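Local coordinates for microbial serine proteinases; subtilisin (Bacillus subtilis, PDB 2GKO), which acts as a psychrophilic, calcium-loaded serine protease of the subtilase family that probably hydrolyses peptide bonds in proteins, at residues 4-8 against 9-13; 142-146 against 147-151; 199-202 against 203-206; 296-299 against 300-303. All coordinates share one frame; numbering follows the deposited sequence.

Contact 1: residues 4-8 against 9-13; sequences QSTPW and GIKAI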
# COMPACT_ATOMS: atom_id res chain seq x y z
N GLN A 4 18.22 3.06 -10.16
CA GLN A 4 18.19 2.03 -9.13
C GLN A 4 17.35 0.85 -9.58
O GLN A 4 16.31 1.02 -10.22
CB GLN A 4 17.63 2.58 -7.81
CG GLN A 4 18.19 3.94 -7.41
CD GLN A 4 17.73 4.42 -6.05
OE1 GLN A 4 17.66 5.63 -5.79
NE2 GLN A 4 17.45 3.48 -5.15
N SER A 5 17.81 -0.35 -9.30
CA SER A 5 17.06 -1.57 -9.57
C SER A 5 16.19 -1.91 -8.37
O SER A 5 15.00 -2.18 -8.51
CB SER A 5 18.00 -2.74 -9.88
OG SER A 5 18.79 -2.45 -11.03
N THR A 6 16.80 -1.91 -7.18
CA THR A 6 16.14 -2.26 -5.93
C THR A 6 16.44 -1.16 -4.93
O THR A 6 17.47 -1.13 -4.27
CB THR A 6 16.60 -3.61 -5.43
OG1 THR A 6 18.04 -3.64 -5.38
CG2 THR A 6 16.20 -4.69 -6.44
N PRO A 7 15.53 -0.19 -4.86
CA PRO A 7 15.59 0.85 -3.85
C PRO A 7 15.71 0.35 -2.42
O PRO A 7 15.39 -0.80 -2.11
CB PRO A 7 14.24 1.55 -4.05
CG PRO A 7 14.01 1.42 -5.51
CD PRO A 7 14.41 0.02 -5.81
N TRP A 8 16.14 1.24 -1.52
CA TRP A 8 16.41 0.82 -0.14
C TRP A 8 15.23 0.12 0.51
O TRP A 8 15.37 -0.87 1.22
CB TRP A 8 16.89 2.00 0.73
CG TRP A 8 15.80 2.87 1.31
CD1 TRP A 8 15.35 4.06 0.79
CD2 TRP A 8 15.04 2.65 2.51
NE1 TRP A 8 14.36 4.57 1.59
CE2 TRP A 8 14.13 3.71 2.64
CE3 TRP A 8 15.02 1.63 3.47
CZ2 TRP A 8 13.24 3.81 3.71
CZ3 TRP A 8 14.13 1.71 4.53
CH2 TRP A 8 13.25 2.80 4.64
N GLY A 9 14.02 0.59 0.24
CA GLY A 9 12.87 -0.03 0.86
C GLY A 9 12.54 -1.42 0.32
O GLY A 9 12.01 -2.25 1.05
N ILE A 10 12.85 -1.65 -0.96
CA ILE A 10 12.70 -2.97 -1.56
C ILE A 10 13.71 -3.92 -0.91
O ILE A 10 13.35 -4.99 -0.47
CB ILE A 10 12.87 -2.91 -3.10
CG1 ILE A 10 11.77 -2.03 -3.73
CG2 ILE A 10 12.84 -4.28 -3.70
CD1 ILE A 10 10.35 -2.36 -3.34
N LYS A 11 14.97 -3.49 -0.84
CA LYS A 11 16.00 -4.28 -0.18
C LYS A 11 15.62 -4.51 1.27
O LYS A 11 15.79 -5.60 1.80
CB LYS A 11 17.36 -3.61 -0.28
CG LYS A 11 17.94 -3.56 -1.68
CD LYS A 11 19.42 -3.13 -1.62
CE LYS A 11 20.12 -3.24 -2.96
NZ LYS A 11 19.91 -2.06 -3.83
N ALA A 12 15.08 -3.49 1.94
CA ALA A 12 14.68 -3.64 3.34
C ALA A 12 13.58 -4.65 3.55
O ALA A 12 13.67 -5.52 4.40
CB ALA A 12 14.31 -2.31 3.93
N ILE A 13 12.50 -4.56 2.77
CA ILE A 13 11.42 -5.50 2.95
C ILE A 13 11.81 -6.93 2.47
O ILE A 13 11.27 -7.90 2.98
CB ILE A 13 10.08 -4.96 2.33
CG1 ILE A 13 8.88 -5.70 2.90
CG2 ILE A 13 10.06 -5.03 0.82
CD1 ILE A 13 7.55 -4.94 2.67
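K11 reaches back over the start of its own helix and places its ammonium nitrogen against T6. NZ donates to the T6 carbonyl oxygen at 2.6 Å, in the carbonyl plane, and to T6 OG1 at 2.9 Å. The two side chains cross at about a right angle, and a bend at the last torsion of the lysine (chi4 84°) turns NZ onto this pair of oxygens. T6 OG1 is satisfied twice, since it also bonds to the carbonyl oxygen of L19. Shortening K11 to an alanine would probably leave the T6 carbonyl without this charged partner and remove one of the ties between loop and helix. P7, which has no amide hydrogen to offer, sits at the N-cap. Its carbonyl oxygen takes a nearly straight bond from K11 N at 3.0 Å and a weak one from I10 N, while its CD lies beside I10 CG1 at 3.9 Å. One residue on, W8 O accepts from A12 N at 2.7 Å. The indole lies over the chain at G9, whose N sits over one ring face and whose CA makes a CH-pi contact 4.1 Å from the centroid of the six-membered ring. W8 NE1 bonds to the A231 carbonyl oxygen. This is the N-terminal first turn of helix 8-14, with an N-cap proline and a lysine folded back on the loop before it.

Contact 2: residues 142-146 against 147-151; sequences SGESS and LITNA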
# COMPACT_ATOMS: atom_id res chain seq x y z
N SER A 142 -8.41 13.19 7.91
CA SER A 142 -8.64 13.12 9.36
C SER A 142 -10.06 12.70 9.66
O SER A 142 -10.31 12.13 10.73
CB SER A 142 -8.38 14.48 10.01
OG SER A 142 -9.13 15.50 9.37
N GLY A 143 -10.96 12.98 8.73
CA GLY A 143 -12.37 12.66 8.89
C GLY A 143 -12.76 11.36 8.21
O GLY A 143 -12.21 10.99 7.17
N GLU A 144 -13.72 10.69 8.82
CA GLU A 144 -14.26 9.44 8.31
C GLU A 144 -15.47 9.64 7.40
O GLU A 144 -16.54 10.07 7.85
CB GLU A 144 -14.66 8.54 9.48
CG GLU A 144 -15.09 7.17 9.00
CD GLU A 144 -15.49 6.21 10.11
OE1 GLU A 144 -15.39 6.55 11.31
OE2 GLU A 144 -15.94 5.11 9.74
N SER A 145 -15.33 9.30 6.14
CA SER A 145 -16.43 9.35 5.19
C SER A 145 -17.19 8.03 5.27
O SER A 145 -16.62 6.95 5.09
CB SER A 145 -15.90 9.58 3.76
OG SER A 145 -16.83 9.15 2.79
N SER A 146 -18.48 8.08 5.57
CA SER A 146 -19.27 6.85 5.61
C SER A 146 -19.33 6.17 4.23
O SER A 146 -19.41 4.95 4.18
CB SER A 146 -20.70 7.11 6.14
OG SER A 146 -21.34 8.06 5.33
N LEU A 147 -19.28 6.93 3.14
CA LEU A 147 -19.27 6.32 1.80
C LEU A 147 -18.05 5.41 1.67
O LEU A 147 -18.16 4.27 1.23
CB LEU A 147 -19.25 7.40 0.72
CG LEU A 147 -20.53 8.21 0.53
CD1 LEU A 147 -20.29 9.37 -0.42
CD2 LEU A 147 -21.64 7.30 0.01
N ILE A 148 -16.89 5.92 2.08
CA ILE A 148 -15.65 5.16 1.94
C ILE A 148 -15.63 4.00 2.94
O ILE A 148 -15.30 2.86 2.61
CB ILE A 148 -14.43 6.07 2.12
CG1 ILE A 148 -14.32 7.01 0.91
CG2 ILE A 148 -13.16 5.23 2.28
CD1 ILE A 148 -13.35 8.15 1.10
N THR A 149 -15.98 4.28 4.18
CA THR A 149 -16.07 3.23 5.20
C THR A 149 -16.96 2.06 4.79
O THR A 149 -16.56 0.89 4.88
CB THR A 149 -16.60 3.83 6.50
OG1 THR A 149 -15.61 4.70 7.08
CG2 THR A 149 -16.83 2.76 7.54
N ASN A 150 -18.16 2.37 4.32
CA ASN A 150 -19.11 1.33 3.93
C ASN A 150 -18.62 0.52 2.74
O ASN A 150 -18.83 -0.70 2.67
CB ASN A 150 -20.48 1.92 3.65
CG ASN A 150 -21.16 2.43 4.92
OD1 ASN A 150 -20.70 2.16 6.03
ND2 ASN A 150 -22.25 3.18 4.75
N ALA A 151 -17.94 1.20 1.82
CA ALA A 151 -17.35 0.56 0.65
C ALA A 151 -16.24 -0.38 1.08
O ALA A 151 -16.17 -1.51 0.60
CB ALA A 151 -16.85 1.60 -0.33
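The carboxylate of E144 meets T149 at one edge: T149 OG1 donates to OE2 at 2.7 Å, on the anti lone pair, the side away from OE1. The methyl CG2 of T149 lies alongside, 3.3 Å from the same oxygen, and at the carboxylate's other oxygen, OE1 forms a salt bridge to K221. In the second flat group, S146 O lies over one face of the N150 amide, 3.2 Å from CG, while its hydrogen bond is to the backbone N150 N (2.9 Å). E144 spans the distance because its chain is fully extended, with CG anti to the backbone N (chi1 -174°), and it crosses T149 at about a right angle. Between them S145 occupies the N-cap. Its OG takes a weak capping bond from I148 N at 3.3 Å, and its carbonyl receives T149 N at 2.9 Å in a nearly straight bond. Serine suits the place because its short hydroxyl can stand in for the carbonyl that the first turn lacks. T149 thus ties the turn twice, by backbone to S145 and by hydroxyl to E144. A carboxylate here, beside the amino end of helix 146-157, would probably be favoured by the helix dipole as well as by K221.

Contact 3: residues 199-202 against 203-206; sequences TYRV and ADFS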
# COMPACT_ATOMS: atom_id res chain seq x y z
N THR A 199 16.61 -1.42 15.02
CA THR A 199 15.57 -1.61 14.01
C THR A 199 15.48 -0.38 13.14
O THR A 199 16.01 0.68 13.49
CB THR A 199 14.16 -1.88 14.65
OG1 THR A 199 13.60 -0.66 15.17
CG2 THR A 199 14.22 -2.83 15.88
N TYR A 200 14.80 -0.51 12.01
CA TYR A 200 14.41 0.68 11.27
C TYR A 200 13.56 1.58 12.16
O TYR A 200 12.86 1.13 13.07
CB TYR A 200 13.64 0.28 10.01
CG TYR A 200 14.56 -0.27 8.95
CD1 TYR A 200 15.35 0.58 8.20
CD2 TYR A 200 14.65 -1.63 8.72
CE1 TYR A 200 16.20 0.09 7.23
CE2 TYR A 200 15.50 -2.13 7.75
CZ TYR A 200 16.27 -1.28 7.02
OH TYR A 200 17.13 -1.76 6.04
N ARG A 201 13.61 2.88 11.86
CA ARG A 201 12.96 3.89 12.69
C ARG A 201 11.70 4.38 11.98
O ARG A 201 11.71 4.58 10.78
CB ARG A 201 13.92 5.04 12.91
CG ARG A 201 13.40 6.15 13.78
CD ARG A 201 14.41 7.23 14.02
NE ARG A 201 13.95 8.21 15.01
CZ ARG A 201 13.19 9.26 14.75
NH1 ARG A 201 12.77 9.55 13.52
NH2 ARG A 201 12.82 10.04 15.76
N VAL A 202 10.63 4.56 12.74
CA VAL A 202 9.41 5.17 12.20
C VAL A 202 9.70 6.65 11.94
O VAL A 202 10.26 7.33 12.80
CB VAL A 202 8.21 5.08 13.16
CG1 VAL A 202 6.96 5.69 12.51
CG2 VAL A 202 7.94 3.62 13.56
N ALA A 203 9.30 7.14 10.77
CA ALA A 203 9.46 8.54 10.45
C ALA A 203 8.55 9.39 11.33
O ALA A 203 7.43 9.02 11.60
CB ALA A 203 9.19 8.76 8.97
N ASP A 204 9.05 10.54 11.77
CA ASP A 204 8.29 11.46 12.61
C ASP A 204 6.94 11.84 11.97
O ASP A 204 5.97 11.99 12.67
CB ASP A 204 9.06 12.76 12.88
CG ASP A 204 10.30 12.56 13.71
OD1 ASP A 204 10.56 11.44 14.21
OD2 ASP A 204 11.06 13.53 13.91
N PHE A 205 6.88 11.97 10.64
CA PHE A 205 5.63 12.37 9.99
C PHE A 205 4.52 11.34 10.02
O PHE A 205 3.36 11.65 9.81
CB PHE A 205 5.86 12.84 8.54
CG PHE A 205 6.24 11.74 7.58
CD1 PHE A 205 5.27 10.85 7.12
CD2 PHE A 205 7.54 11.58 7.15
CE1 PHE A 205 5.60 9.80 6.26
CE2 PHE A 205 7.88 10.55 6.26
CZ PHE A 205 6.91 9.66 5.83
N SER A 206 4.87 10.09 10.26
CA SER A 206 3.91 9.01 10.14
C SER A 206 2.83 9.12 11.24
O SER A 206 3.16 9.31 12.41
CB SER A 206 4.67 7.68 10.23
OG SER A 206 3.86 6.58 9.91
O HOH W 1 9.53 9.10 14.70
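R201 and D204 link the end of strand 199-202 to the type I beta turn A203-S206 that follows it; the strand runs antiparallel to 186-192 in the main sheet of the subtilase fold. The guanidinium comes end-on, and both of its terminal nitrogens grip a single oxygen, D204 OD1, in a salt bridge: NH1 at 3.0 Å and NH2 at 3.1 Å. The oxygen lies at the guanidinium edge, and the two planar groups are turned 66° apart. NH2 uses the syn lone pair, whereas NH1 comes from above the carboxylate plane. The long arginine suits this place because it stretches straight from CG to NE, starting anti to the backbone N (chi1 -179°), and so carries the guanidinium as far as D204 in the turn. NH1 is shared with E192 in a second salt bridge, and NE bonds to Q196 OE1. A leucine at this position is likely to leave the carboxylates of D204 and E192 without their common positive partner. The turn itself is closed by S206 N donating to A203 O at 3.1 Å. V202 CG1 packs on S206 CB at 3.8 Å, a branched apolar residue against a small one, while S206 OG is bound to A190 N. One water joins the pieces, donating to D204 OD1 at 2.6 Å and to the V202 carbonyl oxygen at 2.7 Å.

Contact 4: residues 296-299 against 300-303; sequences GDDI and ASGF. With CA (calcium ion), chain D.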
# COMPACT_ATOMS: atom_id res chain seq x y z
N GLY A 296 7.09 -4.30 21.70
CA GLY A 296 5.77 -4.77 21.40
C GLY A 296 4.96 -3.90 20.45
O GLY A 296 5.49 -3.11 19.66
N ASP A 297 3.66 -4.09 20.53
CA ASP A 297 2.70 -3.45 19.65
C ASP A 297 2.55 -1.99 20.12
O ASP A 297 2.13 -1.75 21.24
CB ASP A 297 1.38 -4.21 19.75
CG ASP A 297 0.24 -3.54 19.07
OD1 ASP A 297 -0.90 -3.84 19.47
OD2 ASP A 297 0.38 -2.69 18.15
N ASP A 298 2.92 -1.03 19.26
CA ASP A 298 2.92 0.38 19.67
C ASP A 298 2.22 1.27 18.65
O ASP A 298 1.90 0.84 17.53
CB ASP A 298 4.34 0.87 19.99
CG ASP A 298 5.27 0.76 18.83
OD1 ASP A 298 5.02 1.45 17.83
OD2 ASP A 298 6.30 0.05 18.80
N ILE A 299 1.93 2.50 19.05
CA ILE A 299 1.13 3.39 18.20
C ILE A 299 1.90 3.95 17.01
O ILE A 299 1.29 4.46 16.07
CB ILE A 299 0.51 4.57 19.01
CG1 ILE A 299 1.61 5.46 19.61
CG2 ILE A 299 -0.45 4.06 20.07
CD1 ILE A 299 1.06 6.67 20.32
N ALA A 300 3.22 3.87 17.05
CA ALA A 300 4.06 4.35 15.95
C ALA A 300 4.15 3.37 14.80
O ALA A 300 4.09 3.75 13.64
CB ALA A 300 5.43 4.67 16.44
N SER A 301 4.28 2.09 15.15
CA SER A 301 4.66 1.06 14.20
C SER A 301 3.72 -0.15 14.16
O SER A 301 3.95 -1.06 13.38
CB SER A 301 6.09 0.61 14.49
OG SER A 301 6.18 0.03 15.78
N GLY A 302 2.66 -0.14 14.97
CA GLY A 302 1.81 -1.30 15.12
C GLY A 302 2.63 -2.51 15.56
O GLY A 302 3.50 -2.39 16.43
N PHE A 303 2.39 -3.65 14.92
CA PHE A 303 2.99 -4.93 15.35
C PHE A 303 4.46 -5.04 14.98
O PHE A 303 5.22 -5.80 15.60
CB PHE A 303 2.25 -6.11 14.73
CG PHE A 303 0.80 -6.26 15.12
CD1 PHE A 303 0.11 -5.31 15.90
CD2 PHE A 303 0.11 -7.40 14.72
CE1 PHE A 303 -1.21 -5.47 16.20
CE2 PHE A 303 -1.20 -7.57 15.02
CZ PHE A 303 -1.88 -6.62 15.78
CA CA D . 7.33 -2.02 18.75
O HOH W 2 6.41 -2.50 16.55
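D298 OD1 is gripped by three donors, from A300 and S301. S301 OG donates to it at 2.8 Å from the syn side, somewhat out of the carboxylate plane, and S301 N reaches it at 2.9 Å, nearly in line with the C-O bond. A weak bond from A300 N, two residues on as in an Asx turn, completes the set. Setting CG between the backbone N and the carbonyl carbon (chi1 60°) turns the carboxylate across the turn. Its second oxygen, OD2, binds a calcium ion at 2.3 Å. The same ion takes the G296 carbonyl oxygen and a water, and D286 OD1 with the carbonyls of I287 and G294 fills the remaining places. That water donates to S301 OG and, at 2.9 Å, to the G302 carbonyl oxygen, so S301 is a second-shell residue to the metal. Backbone bonds pair D298 with G302 as an antiparallel hydrogen-bonded bridge: D298 N donates to G302 O at 3.2 Å, and G302 N returns a weak bond to D298 O. G296 and G302 have positive phi, which residues with a CB adopt less readily. Beyond the bridge, D297 OD2 lies at the edge of the F303 ring, 3.5 Å from CD1, with the two planes 77° apart. D297 OD1 takes the amide of Y217, whose ring stacks T-shaped with that of F303. With calcium on one oxygen and several donors on the other, D298 is probably held ionised and largely fixed in rotation, which suggests that calcium binding and loop shape support each other.

The four contacts follow one another along the chain without overlap, and all are local turns or helix starts. Contacts 1 and 2 open helices 8-14 and 146-157 on opposite sides of the molecule, their centres 33 Å apart. Contact 3 lies between contacts 1 and 4: Y200 on strand 199-202 packs by CE1 against W8 CZ3 of contact 1, and V202 lies against A300 and S301 of contact 4, whose centre is only 11 Å away. The N-terminal helix and the calcium loop after helix 271-283 are thus joined to the main sheet through strand 199-202, whereas contact 2 stays apart, about 12 Å from contact 3 at the nearest atoms.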